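Local coordinates for protein tryptophan synthase alpha chain (Campylobacter jejuni, PDB 3THA) that probably cleaves indoleglycerol phosphate to indole and glyceraldehyde 3-phosphate, as the alpha subunit of tryptophan synthase in the last step of tryptophan biosynthesis, at residues L47-S52 and L91-Y96; A119-E124 and I145-V150. One frame throughout, in Å; residues are numbered along the deposited sequence. Where two conformers were deposited one is given.

Contact 1 of 2, residues L47-S52 and L91-Y96; sequences LGVAYS and LVFMVY
L47 and F93 meet as a parallel bridge pair, held on both sides of L47 by backbone bonds. L47 N donates to V92 O at 2.6 Å, and M94 N donates back to L47 O at 3.1 Å. The same oxygen lies at the edge of the F93 ring, in its plane, 3.6 Å from CD1, where the weakly positive ring hydrogens suit it. One step on, strand pairing loosens: the CA-H of G48 points at M94 O in a CH...O contact, with CA 3.2 Å from the oxygen. V49 then uses its CG2 branch, set beside its backbone N (chi1 -168° for CG1), to meet F93 CE1 at 3.9 Å obliquely and V95 CG1 at 3.8 Å, the two valines lying side by side. These two beta-branched residues keep an apolar contact going where the chains leave the strands. Behind them, helix 75-83 supplies F79 and L82 against F93, L82 against L47 and V78 against V49, so apolar residues face the helical layer. The selenomethionine M94 points the other way, into the barrel towards E46, a predicted proton acceptor. The pair is two neighbouring strands of the eight-stranded TIM barrel, with helices outside and the predicted catalytic E46 inside, near the C-terminal strand ends.

Contact 2 of 2, residues A119-E124 and I145-V150; sequences ALIVPE and ITLVSV
I145 bends its side chain towards A119: chi1 of -59° swings CG1 to the backbone N side, and chi2 of -71° folds the tip so that CD1 rests 3.7 Å from A119 CB. The small methyl of alanine accommodates this bulky neighbour. On I121, chi1 of -52° divides the two branches between two partners: CG1 packs 4.0 Å from I145 CB, the two isoleucine side chains meeting at a slant, while CG2 meets L147 CD1 at 4.2 Å, these side chains lying roughly at right angles. Aliphatic side chains suit this largely buried contact, whose polar part is backbone and one water. The backbone is joined directly by one bond, I145 N to L120 O at 3.0 Å. Where the next rung of a parallel ladder would join V122 N to I145 O, a water stands in, accepting from V122 N at 2.9 Å and donating to I145 O at 2.7 Å. It satisfies both backbone groups as the chains spread apart. The strands belong to the beta-alpha-beta unit of strand 117-121, helix 131-140 and strand 143-148. Strand 90-94 flanks one side, with V92 against A119 and I121, and strand 168-171 the other, with Y169 against I121 and L147.

Contacts 1 and 2 pair four consecutive strands of one closed parallel barrel, their centres about 13 Å apart. Strands 90-94 and 117-121 are themselves neighbours and join them directly: F93 O lies 2.8 Å from I121 N and V95 N lies 3.2 Å from I121 O, both probable hydrogen bonds. Farther along, V95 O packs 3.1 Å from P123 CD. Inside the barrel the contacts converge on E46, a predicted proton acceptor, with the side chain of M94 from contact 1 about 4 Å away and that of I121 from contact 2 about 3 Å away. Both also touch the second subunit, whose A56 meets M94 and whose I55 meets P123 and L147.

Contact 1 of 2, residues L47-S52 and L91-Y96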
ATOM      1  N   LEU B  47       6.455  10.573  -8.696  1.00 51.69           N
ATOM      2  CA  LEU B  47       7.004  11.098  -7.476  1.00 53.27           C
ATOM      3  C   LEU B  47       6.107  10.652  -6.331  1.00 54.34           C
ATOM      4  O   LEU B  47       5.010  11.199  -6.153  1.00 52.38           O
ATOM      5  CB  LEU B  47       7.060  12.630  -7.530  1.00 53.33           C
ATOM      6  CG  LEU B  47       7.759  13.378  -8.670  1.00 54.28           C
ATOM      7  CD1 LEU B  47       7.603  14.883  -8.458  1.00 52.24           C
ATOM      8  CD2 LEU B  47       9.204  13.021  -8.678  1.00 54.16           C
ATOM      9  N   GLY B  48       6.565   9.643  -5.583  1.00 55.78           N
ATOM     10  CA  GLY B  48       5.856   9.213  -4.414  1.00 58.48           C
ATOM     11  C   GLY B  48       6.092  10.203  -3.305  1.00 61.42           C
ATOM     12  O   GLY B  48       7.249  10.548  -3.010  1.00 62.58           O
ATOM     13  N   VAL B  49       5.034  10.698  -2.675  1.00 62.83           N
ATOM     14  CA  VAL B  49       5.299  11.428  -1.453  1.00 65.62           C
ATOM     15  C   VAL B  49       5.003  10.493  -0.286  1.00 68.68           C
ATOM     16  O   VAL B  49       4.739   9.279  -0.509  1.00 70.04           O
ATOM     17  CB  VAL B  49       4.601  12.778  -1.366  1.00 65.41           C
ATOM     18  CG1 VAL B  49       5.164  13.583  -0.193  1.00 65.41           C
ATOM     19  CG2 VAL B  49       4.808  13.584  -2.675  1.00 65.08           C
ATOM     20  N   ALA B  50       5.150  11.005   0.946  1.00 70.34           N
ATOM     21  CA  ALA B  50       4.637  10.304   2.153  1.00 71.67           C
ATOM     22  C   ALA B  50       3.807  11.291   3.037  1.00 71.70           C
ATOM     23  O   ALA B  50       4.259  12.402   3.276  1.00 70.93           O
ATOM     24  CB  ALA B  50       5.789   9.675   2.923  1.00 72.68           C
ATOM     25  N   TYR B  51       2.581  10.928   3.444  1.00 72.47           N
ATOM     26  CA  TYR B  51       1.786  11.808   4.349  1.00 73.55           C
ATOM     27  C   TYR B  51       1.593  11.173   5.720  1.00 74.82           C
ATOM     28  O   TYR B  51       1.943  11.784   6.732  1.00 75.53           O
ATOM     29  CB  TYR B  51       0.424  12.260   3.758  1.00 73.36           C
ATOM     30  CG  TYR B  51      -0.485  12.951   4.779  1.00 75.21           C
ATOM     31  CD1 TYR B  51      -1.646  12.333   5.221  1.00 76.13           C
ATOM     32  CD2 TYR B  51      -0.143  14.199   5.346  1.00 77.99           C
ATOM     33  CE1 TYR B  51      -2.489  12.924   6.170  1.00 79.20           C
ATOM     34  CE2 TYR B  51      -0.975  14.807   6.314  1.00 80.78           C
ATOM     35  CZ  TYR B  51      -2.158  14.156   6.716  1.00 81.88           C
ATOM     36  OH  TYR B  51      -3.018  14.701   7.660  1.00 84.35           O
ATOM     37  N   SER B  52       1.005   9.972   5.721  1.00 75.10           N
ATOM     38  CA  SER B  52       0.893   9.150   6.923  0.50 76.87           C
ATOM     39  C   SER B  52       1.763   7.905   6.763  1.00 77.18           C
ATOM     40  O   SER B  52       1.804   7.292   5.688  1.00 75.68           O
ATOM     41  CB  SER B  52      -0.567   8.754   7.193  0.50 77.46           C
ATOM     42  OG  SER B  52      -1.279   9.788   7.860  0.50 78.54           O
ATOM     43  N   LEU B  91       6.715  15.052 -14.925  1.00 55.20           N
ATOM     44  CA  LEU B  91       6.555  14.802 -13.507  1.00 53.92           C
ATOM     45  C   LEU B  91       5.103  14.406 -13.158  1.00 54.28           C
ATOM     46  O   LEU B  91       4.145  15.104 -13.503  1.00 54.46           O
ATOM     47  CB  LEU B  91       7.011  16.026 -12.722  1.00 53.34           C
ATOM     48  CG  LEU B  91       8.475  16.430 -12.971  1.00 53.10           C
ATOM     49  CD1 LEU B  91       8.840  17.694 -12.218  1.00 49.87           C
ATOM     50  CD2 LEU B  91       9.458  15.266 -12.620  1.00 50.22           C
ATOM     51  N   VAL B  92       4.964  13.262 -12.497  1.00 54.15           N
ATOM     52  CA  VAL B  92       3.678  12.690 -12.156  1.00 53.45           C
ATOM     53  C   VAL B  92       3.659  12.354 -10.646  1.00 52.61           C
ATOM     54  O   VAL B  92       4.519  11.619 -10.158  1.00 52.60           O
ATOM     55  CB  VAL B  92       3.417  11.395 -12.987  1.00 53.92           C
ATOM     56  CG1 VAL B  92       2.229  10.607 -12.437  1.00 52.10           C
ATOM     57  CG2 VAL B  92       3.131  11.764 -14.432  1.00 54.27           C
ATOM     58  N   PHE B  93       2.699  12.914  -9.909  1.00 51.15           N
ATOM     59  CA  PHE B  93       2.501  12.502  -8.538  1.00 49.97           C
ATOM     60  C   PHE B  93       1.908  11.116  -8.461  1.00 50.01           C
ATOM     61  O   PHE B  93       1.021  10.753  -9.225  1.00 51.23           O
ATOM     62  CB  PHE B  93       1.598  13.458  -7.792  1.00 49.97           C
ATOM     63  CG  PHE B  93       2.311  14.614  -7.194  1.00 49.99           C
ATOM     64  CD1 PHE B  93       3.547  14.448  -6.579  1.00 50.12           C
ATOM     65  CD2 PHE B  93       1.743  15.869  -7.225  1.00 54.23           C
ATOM     66  CE1 PHE B  93       4.217  15.522  -6.015  1.00 49.96           C
ATOM     67  CE2 PHE B  93       2.415  16.975  -6.677  1.00 55.04           C
ATOM     68  CZ  PHE B  93       3.637  16.794  -6.066  1.00 54.57           C
HETATM   69  N   MSE B  94       2.411  10.329  -7.533  1.00 49.75           N
HETATM   70  CA  MSE B  94       1.730   9.139  -7.105  1.00 49.70           C
HETATM   71  C   MSE B  94       1.663   9.296  -5.596  1.00 49.35           C
HETATM   72  O   MSE B  94       2.660   9.211  -4.930  1.00 50.25           O
HETATM   73  CB  MSE B  94       2.489   7.904  -7.552  1.00 50.34           C
HETATM   74  CG  MSE B  94       2.017   6.609  -7.005  1.00 53.85           C
HETATM   75 SE   MSE B  94       2.552   5.284  -8.336  0.65 66.17          SE
HETATM   76  CE  MSE B  94       2.206   3.690  -7.389  1.00 54.18           C
ATOM     77  N   VAL B  95       0.479   9.598  -5.085  1.00 48.82           N
ATOM     78  CA  VAL B  95       0.232   9.769  -3.664  1.00 48.58           C
ATOM     79  C   VAL B  95      -1.075   9.076  -3.305  1.00 48.13           C
ATOM     80  O   VAL B  95      -1.927   8.882  -4.141  1.00 47.91           O
ATOM     81  CB  VAL B  95       0.065  11.296  -3.294  1.00 48.75           C
ATOM     82  CG1 VAL B  95       1.369  12.042  -3.438  1.00 48.92           C
ATOM     83  CG2 VAL B  95      -0.988  11.948  -4.143  1.00 47.71           C
ATOM     84  N   TYR B  96      -1.234   8.728  -2.046  1.00 48.58           N
ATOM     85  CA  TYR B  96      -2.520   8.305  -1.564  1.00 50.20           C
ATOM     86  C   TYR B  96      -3.394   9.502  -1.373  1.00 50.52           C
ATOM     87  O   TYR B  96      -2.891  10.623  -1.212  1.00 50.71           O
ATOM     88  CB  TYR B  96      -2.359   7.639  -0.255  1.00 51.23           C
ATOM     89  CG  TYR B  96      -1.746   6.291  -0.366  1.00 54.77           C
ATOM     90  CD1 TYR B  96      -2.510   5.227  -0.757  1.00 55.17           C
ATOM     91  CD2 TYR B  96      -0.396   6.077  -0.079  1.00 58.56           C
ATOM     92  CE1 TYR B  96      -2.000   3.987  -0.825  1.00 58.95           C
ATOM     93  CE2 TYR B  96       0.138   4.803  -0.159  1.00 61.98           C
ATOM     94  CZ  TYR B  96      -0.695   3.759  -0.528  1.00 61.66           C
ATOM     95  OH  TYR B  96      -0.268   2.451  -0.626  1.00 65.60           O
TER

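Contact 2 of 2, residues A119-E124 and I145-V150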
ATOM      1  N   ALA B 119       0.231  14.909 -14.147  1.00 57.41           N
ATOM      2  CA  ALA B 119      -0.700  13.800 -13.851  1.00 55.52           C
ATOM      3  C   ALA B 119      -0.607  13.280 -12.425  1.00 54.89           C
ATOM      4  O   ALA B 119       0.454  13.356 -11.799  1.00 55.50           O
ATOM      5  CB  ALA B 119      -0.465  12.662 -14.798  1.00 55.15           C
ATOM      6  N   LEU B 120      -1.694  12.682 -11.936  1.00 53.81           N
ATOM      7  CA  LEU B 120      -1.714  12.074 -10.623  1.00 52.45           C
ATOM      8  C   LEU B 120      -2.105  10.643 -10.780  1.00 52.28           C
ATOM      9  O   LEU B 120      -3.004  10.339 -11.546  1.00 53.55           O
ATOM     10  CB  LEU B 120      -2.781  12.715  -9.750  1.00 53.18           C
ATOM     11  CG  LEU B 120      -2.923  14.239  -9.712  1.00 55.62           C
ATOM     12  CD1 LEU B 120      -4.183  14.604  -8.937  1.00 58.88           C
ATOM     13  CD2 LEU B 120      -1.717  14.875  -9.037  1.00 57.93           C
ATOM     14  N   ILE B 121      -1.445   9.762 -10.041  1.00 50.57           N
ATOM     15  CA  ILE B 121      -1.881   8.411  -9.862  1.00 49.75           C
ATOM     16  C   ILE B 121      -2.236   8.278  -8.370  1.00 49.59           C
ATOM     17  O   ILE B 121      -1.391   8.531  -7.506  1.00 50.03           O
ATOM     18  CB  ILE B 121      -0.731   7.452 -10.134  1.00 50.75           C
ATOM     19  CG1 ILE B 121      -0.086   7.745 -11.490  1.00 51.77           C
ATOM     20  CG2 ILE B 121      -1.174   5.976 -10.003  1.00 50.57           C
ATOM     21  CD1 ILE B 121       1.158   6.929 -11.756  1.00 54.94           C
ATOM     22  N   VAL B 122      -3.462   7.865  -8.048  1.00 48.67           N
ATOM     23  CA  VAL B 122      -3.866   7.740  -6.647  1.00 47.53           C
ATOM     24  C   VAL B 122      -4.217   6.283  -6.380  1.00 48.44           C
ATOM     25  O   VAL B 122      -5.300   5.807  -6.790  1.00 48.78           O
ATOM     26  CB  VAL B 122      -5.057   8.665  -6.275  1.00 48.20           C
ATOM     27  CG1 VAL B 122      -5.242   8.673  -4.774  1.00 47.64           C
ATOM     28  CG2 VAL B 122      -4.831  10.153  -6.803  1.00 46.30           C
ATOM     29  N   PRO B 123      -3.275   5.552  -5.757  1.00 48.13           N
ATOM     30  CA  PRO B 123      -3.490   4.169  -5.462  1.00 49.13           C
ATOM     31  C   PRO B 123      -4.668   4.064  -4.535  1.00 49.90           C
ATOM     32  O   PRO B 123      -4.797   4.877  -3.584  1.00 49.25           O
ATOM     33  CB  PRO B 123      -2.204   3.767  -4.659  1.00 49.28           C
ATOM     34  CG  PRO B 123      -1.194   4.723  -5.140  1.00 49.39           C
ATOM     35  CD  PRO B 123      -1.930   6.004  -5.328  1.00 47.26           C
ATOM     36  N   GLU B 124      -5.449   3.014  -4.777  1.00 50.52           N
ATOM     37  CA  GLU B 124      -6.579   2.615  -3.969  1.00 52.12           C
ATOM     38  C   GLU B 124      -7.729   3.639  -3.972  1.00 51.87           C
ATOM     39  O   GLU B 124      -8.724   3.465  -3.233  1.00 52.86           O
ATOM     40  CB  GLU B 124      -6.159   2.212  -2.561  1.00 53.14           C
ATOM     41  CG  GLU B 124      -4.884   1.329  -2.501  1.00 60.13           C
ATOM     42  CD  GLU B 124      -5.045  -0.080  -3.096  1.00 66.94           C
ATOM     43  OE1 GLU B 124      -6.180  -0.456  -3.529  1.00 67.81           O
ATOM     44  OE2 GLU B 124      -4.006  -0.789  -3.133  1.00 71.34           O
ATOM     45  N   ILE B 145      -4.937   9.342 -13.565  1.00 50.31           N
ATOM     46  CA  ILE B 145      -4.506   8.244 -14.382  1.00 49.88           C
ATOM     47  C   ILE B 145      -5.312   7.023 -14.022  1.00 51.03           C
ATOM     48  O   ILE B 145      -5.554   6.760 -12.839  1.00 50.60           O
ATOM     49  CB  ILE B 145      -2.968   8.000 -14.186  1.00 50.37           C
ATOM     50  CG1 ILE B 145      -2.150   9.241 -14.542  1.00 48.34           C
ATOM     51  CG2 ILE B 145      -2.446   6.732 -14.896  1.00 48.68           C
ATOM     52  CD1 ILE B 145      -2.104   9.571 -16.039  1.00 52.09           C
ATOM     53  N   THR B 146      -5.706   6.277 -15.059  1.00 52.12           N
ATOM     54  CA  THR B 146      -6.620   5.163 -14.977  1.00 52.88           C
ATOM     55  C   THR B 146      -5.848   3.851 -14.943  1.00 54.37           C
ATOM     56  O   THR B 146      -4.989   3.604 -15.815  1.00 55.18           O
ATOM     57  CB  THR B 146      -7.514   5.089 -16.264  1.00 53.53           C
ATOM     58  OG1 THR B 146      -8.181   6.332 -16.490  1.00 54.55           O
ATOM     59  CG2 THR B 146      -8.561   4.016 -16.147  1.00 52.76           C
ATOM     60  N   LEU B 147      -6.229   2.983 -14.005  1.00 54.53           N
ATOM     61  CA  LEU B 147      -5.570   1.724 -13.799  1.00 56.62           C
ATOM     62  C   LEU B 147      -6.399   0.608 -14.306  1.00 57.62           C
ATOM     63  O   LEU B 147      -7.591   0.595 -14.063  1.00 59.81           O
ATOM     64  CB  LEU B 147      -5.360   1.490 -12.306  1.00 56.94           C
ATOM     65  CG  LEU B 147      -4.066   2.038 -11.742  1.00 59.05           C
ATOM     66  CD1 LEU B 147      -3.847   3.541 -12.094  1.00 58.79           C
ATOM     67  CD2 LEU B 147      -4.099   1.823 -10.263  1.00 61.64           C
ATOM     68  N   VAL B 148      -5.796  -0.348 -14.996  1.00 57.78           N
ATOM     69  CA  VAL B 148      -6.511  -1.561 -15.366  1.00 57.73           C
ATOM     70  C   VAL B 148      -5.603  -2.763 -15.144  1.00 58.92           C
ATOM     71  O   VAL B 148      -4.390  -2.594 -15.136  1.00 59.12           O
ATOM     72  CB  VAL B 148      -7.086  -1.519 -16.820  1.00 58.25           C
ATOM     73  CG1 VAL B 148      -7.496  -0.110 -17.208  1.00 56.75           C
ATOM     74  CG2 VAL B 148      -6.119  -2.079 -17.833  1.00 58.49           C
ATOM     75  N   SER B 149      -6.185  -3.952 -14.941  1.00 59.58           N
ATOM     76  CA  SER B 149      -5.438  -5.196 -14.837  1.00 60.63           C
ATOM     77  C   SER B 149      -5.745  -6.091 -15.984  1.00 62.67           C
ATOM     78  O   SER B 149      -6.652  -5.834 -16.797  1.00 63.49           O
ATOM     79  CB  SER B 149      -5.877  -5.952 -13.610  1.00 61.15           C
ATOM     80  OG  SER B 149      -5.941  -5.066 -12.516  1.00 63.14           O
ATOM     81  N   VAL B 150      -5.022  -7.192 -16.024  1.00 64.07           N
ATOM     82  CA  VAL B 150      -5.231  -8.211 -17.017  1.00 65.50           C
ATOM     83  C   VAL B 150      -6.622  -8.840 -16.830  1.00 66.33           C
ATOM     84  O   VAL B 150      -7.210  -9.376 -17.776  1.00 67.49           O
ATOM     85  CB  VAL B 150      -4.059  -9.247 -16.969  1.00 67.28           C
ATOM     86  CG1 VAL B 150      -4.439 -10.577 -17.594  1.00 69.25           C
ATOM     87  CG2 VAL B 150      -2.835  -8.691 -17.666  1.00 66.28           C
TER
HETATM   88  O   HOH W   1      -5.046   6.720 -10.152  1.00 51.46           O